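Local coordinates for protein pectate lyase II (Xanthomonas campestris pv. campestris, PDB 2QX3) that probably cleaves pectate, a plant cell-wall polysaccharide, by beta-elimination as a secreted parallel beta-helix enzyme of polysaccharide lyase family 1, at residues R89-A94 with S117-S122; D31-S36 with S72-K77; G109-D114 with S150-I155. All blocks are in the same frame, centred on the assembly; numbering follows the deposited sequence.

Contacts 1 and 3 join successive coils of one parallel beta-helix, while contact 2 joins the segment after helix 23-32 to the turn before strand 74-78. Contact 1 is the buried ladder step between strands 87-91 and 116-119, held by backbone bonds and a salt bridge. Contact 3 is also mostly buried but lacks direct hydrogen bonds: two waters bridge the loops that lead into strands 116-119 and 155-158. Its centre is about 17 Å from that of contact 1, and Asp114 borders Glu119 where the two meet. Contact 2 lies at the surface near helix 23-32, probably a cap, where a tyrosine hydroxyl and a backbone bond do the work; its Ser72 packs against Ala94 of contact 1.

Contact 1. Residues R89-A94 with S117-S122; sequences RVVGNA and SLEGNS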
# COMPACT_ATOMS: atom_id res chain seq x y z
N ARG A 89 3.12 11.95 -0.06
CA ARG A 89 1.68 12.08 -0.27
C ARG A 89 1.41 12.52 -1.70
O ARG A 89 2.13 13.39 -2.22
CB ARG A 89 1.07 13.14 0.65
CG ARG A 89 0.83 12.75 2.09
CD ARG A 89 0.36 13.98 2.90
NE ARG A 89 -1.05 14.32 2.70
CZ ARG A 89 -1.60 15.50 3.01
NH1 ARG A 89 -2.90 15.70 2.80
NH2 ARG A 89 -0.87 16.49 3.52
N VAL A 90 0.42 11.91 -2.33
CA VAL A 90 -0.14 12.43 -3.58
C VAL A 90 -1.59 12.84 -3.38
O VAL A 90 -2.45 12.01 -3.07
CB VAL A 90 -0.06 11.38 -4.70
CG1 VAL A 90 -0.67 11.93 -5.98
CG2 VAL A 90 1.39 10.96 -4.94
N VAL A 91 -1.86 14.13 -3.57
CA VAL A 91 -3.13 14.67 -3.12
C VAL A 91 -3.86 15.52 -4.17
O VAL A 91 -3.26 16.29 -4.96
CB VAL A 91 -2.99 15.37 -1.71
CG1 VAL A 91 -2.11 16.59 -1.78
CG2 VAL A 91 -4.35 15.69 -1.09
N GLY A 92 -5.18 15.31 -4.21
CA GLY A 92 -6.11 16.07 -5.05
C GLY A 92 -6.07 15.75 -6.54
O GLY A 92 -6.02 14.59 -6.94
N ASN A 93 -6.09 16.81 -7.34
CA ASN A 93 -6.12 16.70 -8.79
C ASN A 93 -4.72 16.36 -9.32
O ASN A 93 -4.07 17.13 -10.03
CB ASN A 93 -6.67 18.01 -9.38
CG ASN A 93 -7.00 17.91 -10.86
OD1 ASN A 93 -7.30 16.83 -11.39
ND2 ASN A 93 -6.95 19.04 -11.54
N ALA A 94 -4.25 15.17 -8.93
CA ALA A 94 -2.89 14.74 -9.19
C ALA A 94 -2.95 13.36 -9.83
O ALA A 94 -3.54 12.44 -9.26
CB ALA A 94 -2.11 14.69 -7.88
N SER A 117 0.97 7.82 0.81
CA SER A 117 -0.44 8.10 1.01
C SER A 117 -1.08 8.84 -0.17
O SER A 117 -0.62 9.91 -0.56
CB SER A 117 -0.63 8.90 2.30
OG SER A 117 -1.95 9.42 2.38
N LEU A 118 -2.14 8.25 -0.72
CA LEU A 118 -2.82 8.84 -1.87
C LEU A 118 -4.23 9.30 -1.50
O LEU A 118 -5.04 8.52 -1.01
CB LEU A 118 -2.88 7.84 -3.02
CG LEU A 118 -1.69 6.88 -3.15
CD1 LEU A 118 -2.03 5.73 -4.08
CD2 LEU A 118 -0.45 7.62 -3.63
N GLU A 119 -4.51 10.58 -1.75
CA GLU A 119 -5.64 11.25 -1.12
C GLU A 119 -6.47 12.09 -2.06
O GLU A 119 -5.99 13.07 -2.63
CB GLU A 119 -5.16 12.12 0.05
CG GLU A 119 -4.17 11.42 0.97
CD GLU A 119 -3.58 12.34 2.02
OE1 GLU A 119 -4.21 13.38 2.32
OE2 GLU A 119 -2.49 12.02 2.55
N GLY A 120 -7.73 11.69 -2.22
CA GLY A 120 -8.73 12.54 -2.86
C GLY A 120 -9.10 13.69 -1.93
O GLY A 120 -8.96 13.59 -0.71
N ASN A 121 -9.56 14.79 -2.52
CA ASN A 121 -10.09 15.93 -1.76
C ASN A 121 -11.05 16.74 -2.63
O ASN A 121 -11.40 16.30 -3.73
CB ASN A 121 -8.95 16.81 -1.18
CG ASN A 121 -8.11 17.50 -2.26
OD1 ASN A 121 -8.55 17.73 -3.38
ND2 ASN A 121 -6.88 17.85 -1.91
N SER A 122 -11.48 17.91 -2.15
CA SER A 122 -12.50 18.70 -2.84
C SER A 122 -12.04 19.22 -4.21
O SER A 122 -12.87 19.61 -5.04
CB SER A 122 -13.00 19.85 -1.96
OG SER A 122 -12.02 20.86 -1.77
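Arg89 and Glu119 reach toward each other across strands 87-91 and 116-119, paired strands of successive coils of the parallel beta-helix, which run nearly parallel. The two long side chains lie on the same face of the sheet and cross obliquely. Arg89 starts beside its own backbone N and bends at chi3 (78°), which turns the guanidinium side-on to the carboxylate. NE then meets Glu119 OE2 at 2.7 Å, approaching from above the carboxylate plane, while NH1 takes Glu119 OE1 on its syn side, near the guanidinium plane though clearly tilted out of the carboxylate plane. With the two flat groups only 23° apart, each nitrogen has its own oxygen, and the double grip restrains both groups from turning. Ser117 OG adds a second donor to Glu119 OE2, at 2.7 Å from the anti side, so this oxygen is held by Arg89 of the preceding coil and by Ser117 of its own strand. On the opposite face Val90 and Leu118 lie side by side, pointing the same way, with Val90 CB 3.9 Å from Leu118 CD2; Leu118 goes on to touch Met157 on the following strand. Such coil-to-coil stacking is characteristic of beta-helices. The backbone ladder is in strict register: Val90 N bonds to Ser117 O and Glu119 N to Val90 O. Past the strands, Asn121 reaches back over Gly92, its ND2 near Val91 CG2, the two side chains crossing at about a right angle; its OD1 is hydrogen-bonded to Ser123. The last bond of the ladder runs from Gly92 N to Glu119 O, 2.9 Å long and nearly straight at 169°.

Contact 2. Residues D31-S36 with S72-K77; sequences DSYSGS and SDVTIK
Tyr33, the first residue to leave helical geometry after helix 23-32, brings the helix that probably caps the N-terminal end of the beta-helix, as in related pectate lyases, against the turn entering strand 74-78. Its ring carbon CG stands opposite the backbone N (chi1 177°), which swings the ring down toward residues 72-74. There the hydroxyl donates to the backbone: Tyr33 OH lies 2.6 Å from Ser72 O, which sits in the plane of the ring at its edge, and the bond falls in the carbonyl plane. The same hydroxyl accepts from Gly38 N. Further along the ring, Tyr33 CE2 packs 3.6 Å from Val74 CG2. The chain then folds back over the ring, and Gly35 N lies 3.5 Å above its plane, over the ring centre. From there Gly35 O accepts a second crossing bond, 2.7 Å from Ser72 N. Asp73 OD2 comes 3.5 Å from Ser36 CA and accepts from Gly37 N, while OD1 is held by Asn96. Two bonds thus fix the hydroxyl end, while Gly35 N and Val74 CG2 limit the turning of the ring; one side-chain-to-backbone bond, one backbone bond and an apolar contact tie the post-helix segment to the turn.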
# COMPACT_ATOMS: atom_id res chain seq x y z
N ASP A 31 7.80 21.60 -6.28
CA ASP A 31 7.26 22.97 -6.23
C ASP A 31 7.58 23.82 -7.47
O ASP A 31 6.76 24.63 -7.89
CB ASP A 31 7.74 23.70 -4.97
CG ASP A 31 7.29 23.01 -3.67
OD1 ASP A 31 6.35 22.22 -3.65
OD2 ASP A 31 7.99 23.31 -2.59
N SER A 32 8.76 23.63 -8.06
CA SER A 32 9.18 24.36 -9.27
C SER A 32 8.53 23.82 -10.53
O SER A 32 8.39 24.53 -11.52
CB SER A 32 10.70 24.28 -9.43
OG SER A 32 11.35 24.92 -8.35
N TYR A 33 8.17 22.54 -10.49
CA TYR A 33 7.56 21.84 -11.61
C TYR A 33 6.25 22.52 -12.03
O TYR A 33 5.48 22.95 -11.18
CB TYR A 33 7.34 20.39 -11.20
CG TYR A 33 6.65 19.49 -12.20
CD1 TYR A 33 7.08 19.42 -13.54
CD2 TYR A 33 5.59 18.67 -11.80
CE1 TYR A 33 6.45 18.57 -14.45
CE2 TYR A 33 4.96 17.82 -12.70
CZ TYR A 33 5.39 17.78 -14.02
OH TYR A 33 4.76 16.94 -14.91
N SER A 34 6.02 22.64 -13.34
CA SER A 34 4.83 23.32 -13.88
C SER A 34 3.53 22.58 -13.57
O SER A 34 2.46 23.20 -13.47
CB SER A 34 4.96 23.54 -15.39
OG SER A 34 5.00 22.30 -16.09
N GLY A 35 3.62 21.25 -13.40
CA GLY A 35 2.47 20.45 -13.00
C GLY A 35 2.04 19.39 -13.99
O GLY A 35 1.20 18.55 -13.67
N SER A 36 2.58 19.43 -15.21
CA SER A 36 2.30 18.42 -16.23
C SER A 36 3.40 18.37 -17.28
O SER A 36 4.25 19.27 -17.35
CB SER A 36 0.92 18.62 -16.88
OG SER A 36 0.89 19.77 -17.73
N SER A 72 0.83 16.43 -12.00
CA SER A 72 0.72 15.17 -12.73
C SER A 72 1.99 14.81 -13.49
O SER A 72 2.87 15.66 -13.67
CB SER A 72 -0.46 15.22 -13.70
OG SER A 72 -1.70 15.24 -12.99
N ASP A 73 2.09 13.56 -13.93
CA ASP A 73 3.18 13.13 -14.79
C ASP A 73 4.50 13.12 -14.03
O ASP A 73 5.49 13.71 -14.47
CB ASP A 73 3.29 14.04 -16.02
CG ASP A 73 2.00 14.09 -16.81
OD1 ASP A 73 1.31 13.05 -16.91
OD2 ASP A 73 1.68 15.17 -17.35
N VAL A 74 4.52 12.44 -12.89
CA VAL A 74 5.67 12.45 -12.00
C VAL A 74 6.13 11.04 -11.66
O VAL A 74 5.33 10.20 -11.26
CB VAL A 74 5.37 13.21 -10.69
CG1 VAL A 74 6.59 13.21 -9.79
CG2 VAL A 74 4.92 14.63 -10.99
N THR A 75 7.42 10.78 -11.84
CA THR A 75 8.06 9.62 -11.23
C THR A 75 8.95 10.02 -10.06
O THR A 75 9.80 10.90 -10.18
CB THR A 75 8.91 8.84 -12.26
OG1 THR A 75 8.09 8.47 -13.38
CG2 THR A 75 9.50 7.59 -11.63
N ILE A 76 8.74 9.36 -8.92
CA ILE A 76 9.71 9.40 -7.84
C ILE A 76 10.36 8.03 -7.77
O ILE A 76 9.69 7.02 -7.51
CB ILE A 76 9.07 9.73 -6.48
CG1 ILE A 76 8.47 11.15 -6.51
CG2 ILE A 76 10.09 9.61 -5.35
CD1 ILE A 76 7.59 11.48 -5.33
N LYS A 77 11.67 7.98 -8.01
CA LYS A 77 12.40 6.72 -7.92
C LYS A 77 13.64 6.81 -7.03
O LYS A 77 14.44 7.75 -7.16
CB LYS A 77 12.78 6.21 -9.32
CG LYS A 77 13.19 4.76 -9.32
CD LYS A 77 13.24 4.17 -10.71
CE LYS A 77 13.63 2.71 -10.64
NZ LYS A 77 14.85 2.52 -9.82

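Contact 3. Residues G109-D114 with S150-I155; sequences GGEDAD and SFDGGI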
# COMPACT_ATOMS: atom_id res chain seq x y z
N GLY A 109 6.19 11.23 13.41
CA GLY A 109 4.89 11.87 13.29
C GLY A 109 3.75 11.07 13.88
O GLY A 109 2.65 11.58 14.01
N GLY A 110 4.02 9.80 14.21
CA GLY A 110 3.00 8.91 14.76
C GLY A 110 1.79 8.78 13.87
O GLY A 110 1.89 8.29 12.75
N GLU A 111 0.64 9.24 14.34
CA GLU A 111 -0.58 9.18 13.54
C GLU A 111 -0.40 9.97 12.23
O GLU A 111 -1.11 9.74 11.25
CB GLU A 111 -1.77 9.69 14.34
CG GLU A 111 -3.11 9.39 13.71
CD GLU A 111 -4.28 9.65 14.64
OE1 GLU A 111 -4.16 10.44 15.60
OE2 GLU A 111 -5.35 9.05 14.39
N ASP A 112 0.56 10.90 12.22
CA ASP A 112 0.88 11.68 11.03
C ASP A 112 2.01 11.10 10.19
O ASP A 112 2.38 11.67 9.17
CB ASP A 112 1.19 13.13 11.41
CG ASP A 112 0.01 13.83 12.05
OD1 ASP A 112 -1.13 13.63 11.58
OD2 ASP A 112 0.22 14.57 13.03
N ALA A 113 2.57 9.97 10.63
CA ALA A 113 3.69 9.34 9.93
C ALA A 113 3.26 8.53 8.71
O ALA A 113 3.38 7.30 8.71
CB ALA A 113 4.50 8.46 10.90
N ASP A 114 2.78 9.22 7.68
CA ASP A 114 2.40 8.57 6.42
C ASP A 114 3.61 8.13 5.62
O ASP A 114 4.57 8.89 5.46
CB ASP A 114 1.57 9.54 5.57
CG ASP A 114 0.17 9.75 6.11
OD1 ASP A 114 -0.12 9.29 7.24
OD2 ASP A 114 -0.64 10.37 5.39
N SER A 150 1.96 4.85 17.34
CA SER A 150 3.41 5.03 17.35
C SER A 150 3.94 5.27 15.92
O SER A 150 4.98 5.91 15.71
CB SER A 150 4.09 3.81 17.98
OG SER A 150 3.57 3.59 19.28
N PHE A 151 3.22 4.72 14.95
CA PHE A 151 3.47 4.96 13.52
C PHE A 151 2.12 4.94 12.81
O PHE A 151 1.10 4.72 13.47
CB PHE A 151 4.42 3.90 12.95
CG PHE A 151 5.78 3.93 13.57
CD1 PHE A 151 6.74 4.86 13.13
CD2 PHE A 151 6.11 3.07 14.61
CE1 PHE A 151 8.01 4.91 13.70
CE2 PHE A 151 7.38 3.12 15.21
CZ PHE A 151 8.33 4.04 14.74
N ASP A 152 2.10 5.16 11.50
CA ASP A 152 0.82 5.15 10.80
C ASP A 152 0.79 4.25 9.56
O ASP A 152 1.32 3.14 9.60
CB ASP A 152 0.34 6.56 10.47
CG ASP A 152 -1.13 6.59 10.05
OD1 ASP A 152 -2.01 6.22 10.87
OD2 ASP A 152 -1.39 6.95 8.88
N GLY A 153 0.17 4.72 8.48
CA GLY A 153 -0.16 3.88 7.33
C GLY A 153 1.04 3.57 6.47
O GLY A 153 1.96 4.38 6.38
N GLY A 154 1.02 2.40 5.84
CA GLY A 154 2.11 1.98 4.95
C GLY A 154 1.86 2.47 3.54
O GLY A 154 2.52 3.41 3.06
N ILE A 155 0.93 1.81 2.85
CA ILE A 155 0.54 2.21 1.50
C ILE A 155 -0.97 2.45 1.49
O ILE A 155 -1.77 1.51 1.39
CB ILE A 155 1.00 1.16 0.42
CG1 ILE A 155 2.53 0.99 0.45
CG2 ILE A 155 0.51 1.57 -0.98
CD1 ILE A 155 3.08 -0.22 -0.31
O HOH W 1 6.15 8.07 14.31
O HOH W 2 4.70 5.19 9.63
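Asp152 places CG opposite its backbone N (chi1 -166°), sending its carboxylate toward the 109-114 loop, while Asp114, with CG beside the backbone N (chi1 -72°), turns its own end back to meet it. The two carboxylates lie side by side and point the same way, their planes 23° apart. In one of the two conformers of Asp114 OD1 comes 3.1 Å from Asp152 OD2; both are acceptors, and because Asp114 has a second conformer the closeness is not firm. Asp152 CB also presses against the backbone, 3.3 Å from Gly110 O, and its CG faces Glu111 O. No direct hydrogen bond crosses the contact. Water does that work instead: one water accepts from Gly110 N (2.7 Å) and donates to Ser150 O. A second donates to Ala113 O, also at 2.7 Å, and takes a longer bond from Asp152 N. Tyr174 OH binds the carbonyls of Asp152 and Gly153 from the neighbouring coil. Asp114 and Asp152, acidic side chains on adjacent loops leading into parallel strands, are placed much as are the calcium ligands of family 1 pectate lyases, consistent with, though not proof of, such a site in this beta-helix.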